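3-carboxy-cis,cis-muconate cycloisomerase (Acinetobacter calcoaceticus, PDB 1Q5N) is probably a member of the mainly helical, four-subunit fumarase/aspartase lyase superfamily. Local coordinates at residues 187-201 with 226-240. Numbering follows the deposited sequence.
Sequences IKARVLVAQLGGAVG and TACTWHGERDRIVEI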
loop_
_atom_site.group_PDB
_atom_site.type_symbol
_atom_site.label_atom_id
_atom_site.label_comp_id
_atom_site.label_asym_id
_atom_site.label_seq_id
_atom_site.Cartn_x
_atom_site.Cartn_y
_atom_site.Cartn_z
ATOM N N ILE A 187 -16.244 5.891 -18.196
ATOM C CA ILE A 187 -16.563 6.351 -16.838
ATOM C C ILE A 187 -17.085 7.787 -16.780
ATOM O O ILE A 187 -17.650 8.218 -15.771
ATOM C CB ILE A 187 -15.301 6.299 -15.888
ATOM C CG1 ILE A 187 -14.274 7.358 -16.315
ATOM C CG2 ILE A 187 -14.685 4.935 -15.908
ATOM C CD1 ILE A 187 -13.179 7.527 -15.278
ATOM N N LYS A 188 -16.851 8.549 -17.830
ATOM C CA LYS A 188 -17.283 9.954 -17.795
ATOM C C LYS A 188 -18.704 10.245 -17.307
ATOM O O LYS A 188 -18.897 11.075 -16.420
ATOM C CB LYS A 188 -17.084 10.596 -19.160
ATOM C CG LYS A 188 -15.664 11.026 -19.450
ATOM C CD LYS A 188 -15.531 11.239 -20.938
ATOM C CE LYS A 188 -14.320 12.035 -21.297
ATOM N NZ LYS A 188 -14.142 11.960 -22.790
ATOM N N ALA A 189 -19.704 9.561 -17.864
ATOM C CA ALA A 189 -21.100 9.796 -17.478
ATOM C C ALA A 189 -21.406 9.533 -16.005
ATOM O O ALA A 189 -22.184 10.257 -15.384
ATOM C CB ALA A 189 -22.039 8.941 -18.345
ATOM N N ARG A 190 -20.794 8.488 -15.468
ATOM C CA ARG A 190 -21.008 8.067 -14.100
ATOM C C ARG A 190 -20.239 8.877 -13.051
ATOM O O ARG A 190 -20.677 9.074 -11.903
ATOM C CB ARG A 190 -20.601 6.591 -13.981
ATOM C CG ARG A 190 -20.585 6.067 -12.562
ATOM C CD ARG A 190 -20.535 4.549 -12.480
ATOM N NE ARG A 190 -19.329 4.049 -13.139
ATOM C CZ ARG A 190 -19.341 3.349 -14.268
ATOM N NH1 ARG A 190 -20.504 3.052 -14.856
ATOM N NH2 ARG A 190 -18.205 2.993 -14.826
ATOM N N VAL A 191 -19.121 9.413 -13.478
ATOM C CA VAL A 191 -18.225 10.076 -12.579
ATOM C C VAL A 191 -18.227 11.629 -12.525
ATOM O O VAL A 191 -18.020 12.246 -11.459
ATOM C CB VAL A 191 -16.843 9.468 -12.962
ATOM C CG1 VAL A 191 -15.823 10.495 -13.087
ATOM C CG2 VAL A 191 -16.512 8.334 -12.053
ATOM N N LEU A 192 -18.456 12.263 -13.666
ATOM C CA LEU A 192 -18.432 13.721 -13.738
ATOM C C LEU A 192 -19.821 14.246 -13.433
ATOM O O LEU A 192 -20.578 14.591 -14.337
ATOM C CB LEU A 192 -17.978 14.149 -15.134
ATOM C CG LEU A 192 -16.577 13.632 -15.493
ATOM C CD1 LEU A 192 -16.187 14.123 -16.883
ATOM C CD2 LEU A 192 -15.565 14.108 -14.433
ATOM N N VAL A 193 -20.156 14.268 -12.144
ATOM C CA VAL A 193 -21.458 14.707 -11.687
ATOM C C VAL A 193 -21.256 15.768 -10.631
ATOM O O VAL A 193 -20.209 15.818 -10.008
ATOM C CB VAL A 193 -22.245 13.536 -11.086
ATOM C CG1 VAL A 193 -22.530 12.523 -12.152
ATOM C CG2 VAL A 193 -21.425 12.881 -9.948
ATOM N N ALA A 194 -22.274 16.605 -10.424
ATOM C CA ALA A 194 -22.220 17.690 -9.441
ATOM C C ALA A 194 -22.466 17.186 -8.011
ATOM O O ALA A 194 -22.984 16.094 -7.814
ATOM C CB ALA A 194 -23.277 18.753 -9.788
ATOM N N GLN A 195 -22.080 17.976 -7.022
ATOM C CA GLN A 195 -22.373 17.600 -5.633
ATOM C C GLN A 195 -23.142 18.763 -4.986
ATOM O O GLN A 195 -22.600 19.874 -4.859
ATOM C CB GLN A 195 -21.089 17.381 -4.791
ATOM C CG GLN A 195 -21.370 16.928 -3.358
ATOM C CD GLN A 195 -21.647 15.407 -3.235
ATOM O OE1 GLN A 195 -22.774 14.940 -3.414
ATOM N NE2 GLN A 195 -20.600 14.636 -2.927
ATOM N N LEU A 196 -24.388 18.541 -4.609
ATOM C CA LEU A 196 -25.129 19.603 -3.897
ATOM C C LEU A 196 -26.189 18.917 -3.019
ATOM O O LEU A 196 -27.232 18.452 -3.501
ATOM C CB LEU A 196 -25.788 20.588 -4.868
ATOM C CG LEU A 196 -26.553 21.724 -4.150
ATOM C CD1 LEU A 196 -25.572 22.633 -3.430
ATOM C CD2 LEU A 196 -27.357 22.557 -5.161
ATOM N N GLY A 197 -25.911 18.852 -1.726
ATOM C CA GLY A 197 -26.821 18.175 -0.822
ATOM C C GLY A 197 -26.950 18.864 0.529
ATOM O O GLY A 197 -27.756 18.452 1.333
ATOM N N GLY A 198 -26.186 19.915 0.790
ATOM C CA GLY A 198 -26.318 20.553 2.087
ATOM C C GLY A 198 -25.751 19.726 3.237
ATOM O O GLY A 198 -25.286 18.581 3.041
ATOM N N ALA A 199 -25.831 20.293 4.444
ATOM C CA ALA A 199 -25.270 19.699 5.648
ATOM C C ALA A 199 -25.307 18.170 5.771
ATOM O O ALA A 199 -24.251 17.558 5.938
ATOM C CB ALA A 199 -25.900 20.364 6.889
ATOM N N VAL A 200 -26.486 17.539 5.687
ATOM C CA VAL A 200 -26.557 16.081 5.821
ATOM C C VAL A 200 -27.071 15.446 4.520
ATOM O O VAL A 200 -27.624 14.333 4.532
ATOM C CB VAL A 200 -27.470 15.617 7.000
ATOM C CG1 VAL A 200 -26.809 16.001 8.349
ATOM C CG2 VAL A 200 -28.947 16.208 6.826
ATOM N N GLY A 201 -26.879 16.180 3.410
ATOM C CA GLY A 201 -27.265 15.692 2.101
ATOM C C GLY A 201 -28.767 15.673 1.863
ATOM O O GLY A 201 -29.208 14.980 0.934
ATOM N N THR A 226 -26.957 13.413 -9.900
ATOM C CA THR A 226 -27.035 12.073 -9.360
ATOM C C THR A 226 -28.383 11.922 -8.665
ATOM O O THR A 226 -28.986 12.900 -8.291
ATOM C CB THR A 226 -25.895 11.814 -8.318
ATOM O OG1 THR A 226 -26.028 12.731 -7.225
ATOM C CG2 THR A 226 -24.543 12.026 -8.938
ATOM N N ALA A 227 -28.837 10.691 -8.485
ATOM C CA ALA A 227 -30.097 10.420 -7.829
ATOM C C ALA A 227 -30.044 10.858 -6.347
ATOM O O ALA A 227 -30.987 11.447 -5.831
ATOM C CB ALA A 227 -30.433 8.901 -7.936
ATOM N N CYS A 228 -28.968 10.551 -5.641
ATOM C CA CYS A 228 -28.904 10.983 -4.249
ATOM C C CYS A 228 -27.530 11.612 -3.910
ATOM O O CYS A 228 -26.563 11.453 -4.652
ATOM C CB CYS A 228 -29.245 9.803 -3.313
ATOM S SG CYS A 228 -28.168 8.427 -3.608
ATOM N N THR A 229 -27.477 12.386 -2.828
ATOM C CA THR A 229 -26.243 13.014 -2.406
ATOM C C THR A 229 -25.120 11.944 -2.200
ATOM O O THR A 229 -25.395 10.828 -1.765
ATOM C CB THR A 229 -26.489 13.767 -1.101
ATOM O OG1 THR A 229 -27.562 14.694 -1.315
ATOM C CG2 THR A 229 -25.211 14.540 -0.651
ATOM N N TRP A 230 -23.874 12.264 -2.548
ATOM C CA TRP A 230 -22.806 11.261 -2.330
ATOM C C TRP A 230 -21.611 11.802 -1.519
ATOM O O TRP A 230 -20.461 11.606 -1.868
ATOM C CB TRP A 230 -22.341 10.629 -3.651
ATOM C CG TRP A 230 -22.024 11.628 -4.685
ATOM C CD1 TRP A 230 -22.926 12.411 -5.365
ATOM C CD2 TRP A 230 -20.727 12.069 -5.088
ATOM N NE1 TRP A 230 -22.267 13.317 -6.153
ATOM C CE2 TRP A 230 -20.919 13.140 -6.008
ATOM C CE3 TRP A 230 -19.426 11.672 -4.763
ATOM C CZ2 TRP A 230 -19.848 13.833 -6.607
ATOM C CZ3 TRP A 230 -18.355 12.344 -5.345
ATOM C CH2 TRP A 230 -18.575 13.424 -6.269
ATOM N N HIS A 231 -21.919 12.499 -0.431
ATOM C CA HIS A 231 -20.911 13.010 0.482
ATOM C C HIS A 231 -20.138 11.843 1.097
ATOM O O HIS A 231 -18.930 11.909 1.282
ATOM C CB HIS A 231 -21.603 13.798 1.592
ATOM C CG HIS A 231 -22.085 15.151 1.154
ATOM N ND1 HIS A 231 -23.114 15.822 1.779
ATOM C CD2 HIS A 231 -21.688 15.947 0.129
ATOM C CE1 HIS A 231 -23.339 16.961 1.154
ATOM N NE2 HIS A 231 -22.486 17.061 0.147
ATOM N N GLY A 232 -20.848 10.771 1.407
ATOM C CA GLY A 232 -20.221 9.623 2.037
ATOM C C GLY A 232 -19.911 8.436 1.158
ATOM O O GLY A 232 -19.163 7.583 1.603
ATOM N N GLU A 233 -20.455 8.376 -0.071
ATOM C CA GLU A 233 -20.235 7.235 -0.974
ATOM C C GLU A 233 -19.193 7.722 -2.001
ATOM O O GLU A 233 -19.474 8.582 -2.853
ATOM C CB GLU A 233 -21.576 6.831 -1.624
ATOM C CG GLU A 233 -22.624 6.225 -0.619
ATOM C CD GLU A 233 -23.046 7.228 0.488
ATOM O OE1 GLU A 233 -23.464 8.363 0.150
ATOM O OE2 GLU A 233 -22.942 6.890 1.699
ATOM N N ARG A 234 -17.999 7.156 -1.955
ATOM C CA ARG A 234 -16.942 7.723 -2.788
ATOM C C ARG A 234 -16.420 6.938 -3.972
ATOM O O ARG A 234 -15.329 7.233 -4.479
ATOM C CB ARG A 234 -15.742 8.104 -1.870
ATOM C CG ARG A 234 -16.134 8.717 -0.526
ATOM C CD ARG A 234 -16.807 10.090 -0.702
ATOM N NE ARG A 234 -15.855 11.128 -1.142
ATOM C CZ ARG A 234 -16.222 12.331 -1.600
ATOM N NH1 ARG A 234 -17.516 12.661 -1.697
ATOM N NH2 ARG A 234 -15.311 13.224 -1.942
ATOM N N ASP A 235 -17.170 5.935 -4.399
ATOM C CA ASP A 235 -16.762 5.116 -5.527
ATOM C C ASP A 235 -16.407 5.955 -6.767
ATOM O O ASP A 235 -15.502 5.598 -7.493
ATOM C CB ASP A 235 -17.882 4.127 -5.856
ATOM C CG ASP A 235 -19.193 4.836 -6.106
ATOM O OD1 ASP A 235 -19.784 5.407 -5.133
ATOM O OD2 ASP A 235 -19.594 4.855 -7.283
ATOM N N ARG A 236 -17.061 7.086 -7.007
ATOM C CA ARG A 236 -16.706 7.863 -8.197
ATOM C C ARG A 236 -15.253 8.424 -8.194
ATOM O O ARG A 236 -14.594 8.498 -9.260
ATOM C CB ARG A 236 -17.696 9.017 -8.408
ATOM C CG ARG A 236 -19.040 8.577 -8.931
ATOM C CD ARG A 236 -20.070 9.727 -8.771
ATOM N NE ARG A 236 -21.429 9.334 -9.167
ATOM C CZ ARG A 236 -22.413 9.018 -8.326
ATOM N NH1 ARG A 236 -22.222 9.044 -7.008
ATOM N NH2 ARG A 236 -23.595 8.676 -8.815
ATOM N N ILE A 237 -14.769 8.803 -7.009
ATOM C CA ILE A 237 -13.427 9.332 -6.852
ATOM C C ILE A 237 -12.402 8.193 -7.080
ATOM O O ILE A 237 -11.407 8.350 -7.832
ATOM C CB ILE A 237 -13.219 9.902 -5.414
ATOM C CG1 ILE A 237 -14.177 11.089 -5.161
ATOM C CG2 ILE A 237 -11.767 10.335 -5.207
ATOM C CD1 ILE A 237 -14.054 12.228 -6.149
ATOM N N VAL A 238 -12.657 7.058 -6.431
ATOM C CA VAL A 238 -11.777 5.925 -6.510
ATOM C C VAL A 238 -11.703 5.444 -7.933
ATOM O O VAL A 238 -10.616 5.109 -8.438
ATOM C CB VAL A 238 -12.284 4.795 -5.592
ATOM C CG1 VAL A 238 -11.348 3.580 -5.648
ATOM C CG2 VAL A 238 -12.354 5.323 -4.173
ATOM N N GLU A 239 -12.860 5.448 -8.603
ATOM C CA GLU A 239 -12.929 4.947 -9.961
ATOM C C GLU A 239 -12.027 5.736 -10.893
ATOM O O GLU A 239 -11.311 5.143 -11.725
ATOM C CB GLU A 239 -14.376 4.927 -10.446
ATOM C CG GLU A 239 -14.545 4.395 -11.869
ATOM C CD GLU A 239 -15.986 4.081 -12.241
ATOM O OE1 GLU A 239 -16.925 4.751 -11.779
ATOM O OE2 GLU A 239 -16.183 3.154 -13.014
ATOM N N ILE A 240 -12.034 7.063 -10.736
ATOM C CA ILE A 240 -11.170 7.907 -11.556
ATOM C C ILE A 240 -9.687 7.553 -11.244
ATOM O O ILE A 240 -8.885 7.376 -12.168
ATOM C CB ILE A 240 -11.430 9.400 -11.265
ATOM C CG1 ILE A 240 -12.798 9.809 -11.825
ATOM C CG2 ILE A 240 -10.364 10.303 -11.956
ATOM C CD1 ILE A 240 -13.241 11.200 -11.278
HETATM O O HOH W 1 -23.817 8.825 -11.752
HETATM O O HOH W 2 -25.913 15.747 -8.449
HETATM O O HOH W 3 -28.286 16.183 -3.692
#
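Q195 reaches between W230 and H231. Q195 CB lies 4.2 Å from CZ2 of W230. Q195 CG stands anti to the backbone N (chi1 -177°) and passes H231 CD2 at 3.6 Å; a bend at chi2 then swings the amide over one face of the indole, the two planes 36° apart. There Q195 OE1 accepts the backbone N-H of W230 (N to OE1 3.0 Å), in its carbonyl plane on a lone pair, while Q195 NE2 sits over the ring centre, giving a weak bond to W230 O and a stronger one to D115. Glutamine suits this place because a single amide both accepts from and donates to one backbone residue. R236 NH1 lies over the opposite indole face, toward its rim, and R236 NE donates a hydrogen bond to R190 O (2.8 Å). At R190 an arginine suits because its NE and NH2 meet both E239 carboxylate oxygens in a side-on salt bridge, R190 NE to E239 OE1 being 2.8 Å and nearly straight (173°). E239 OE1 also pairs with R183 of the second subunit. Helices 166-191 and 235-261 meet at R190, V191, R236, E239 and I240; loops 192-201 and 226-234 pack beside them, helix 110-146 touching Q195 and L192, helix 323-351 I237 and I240.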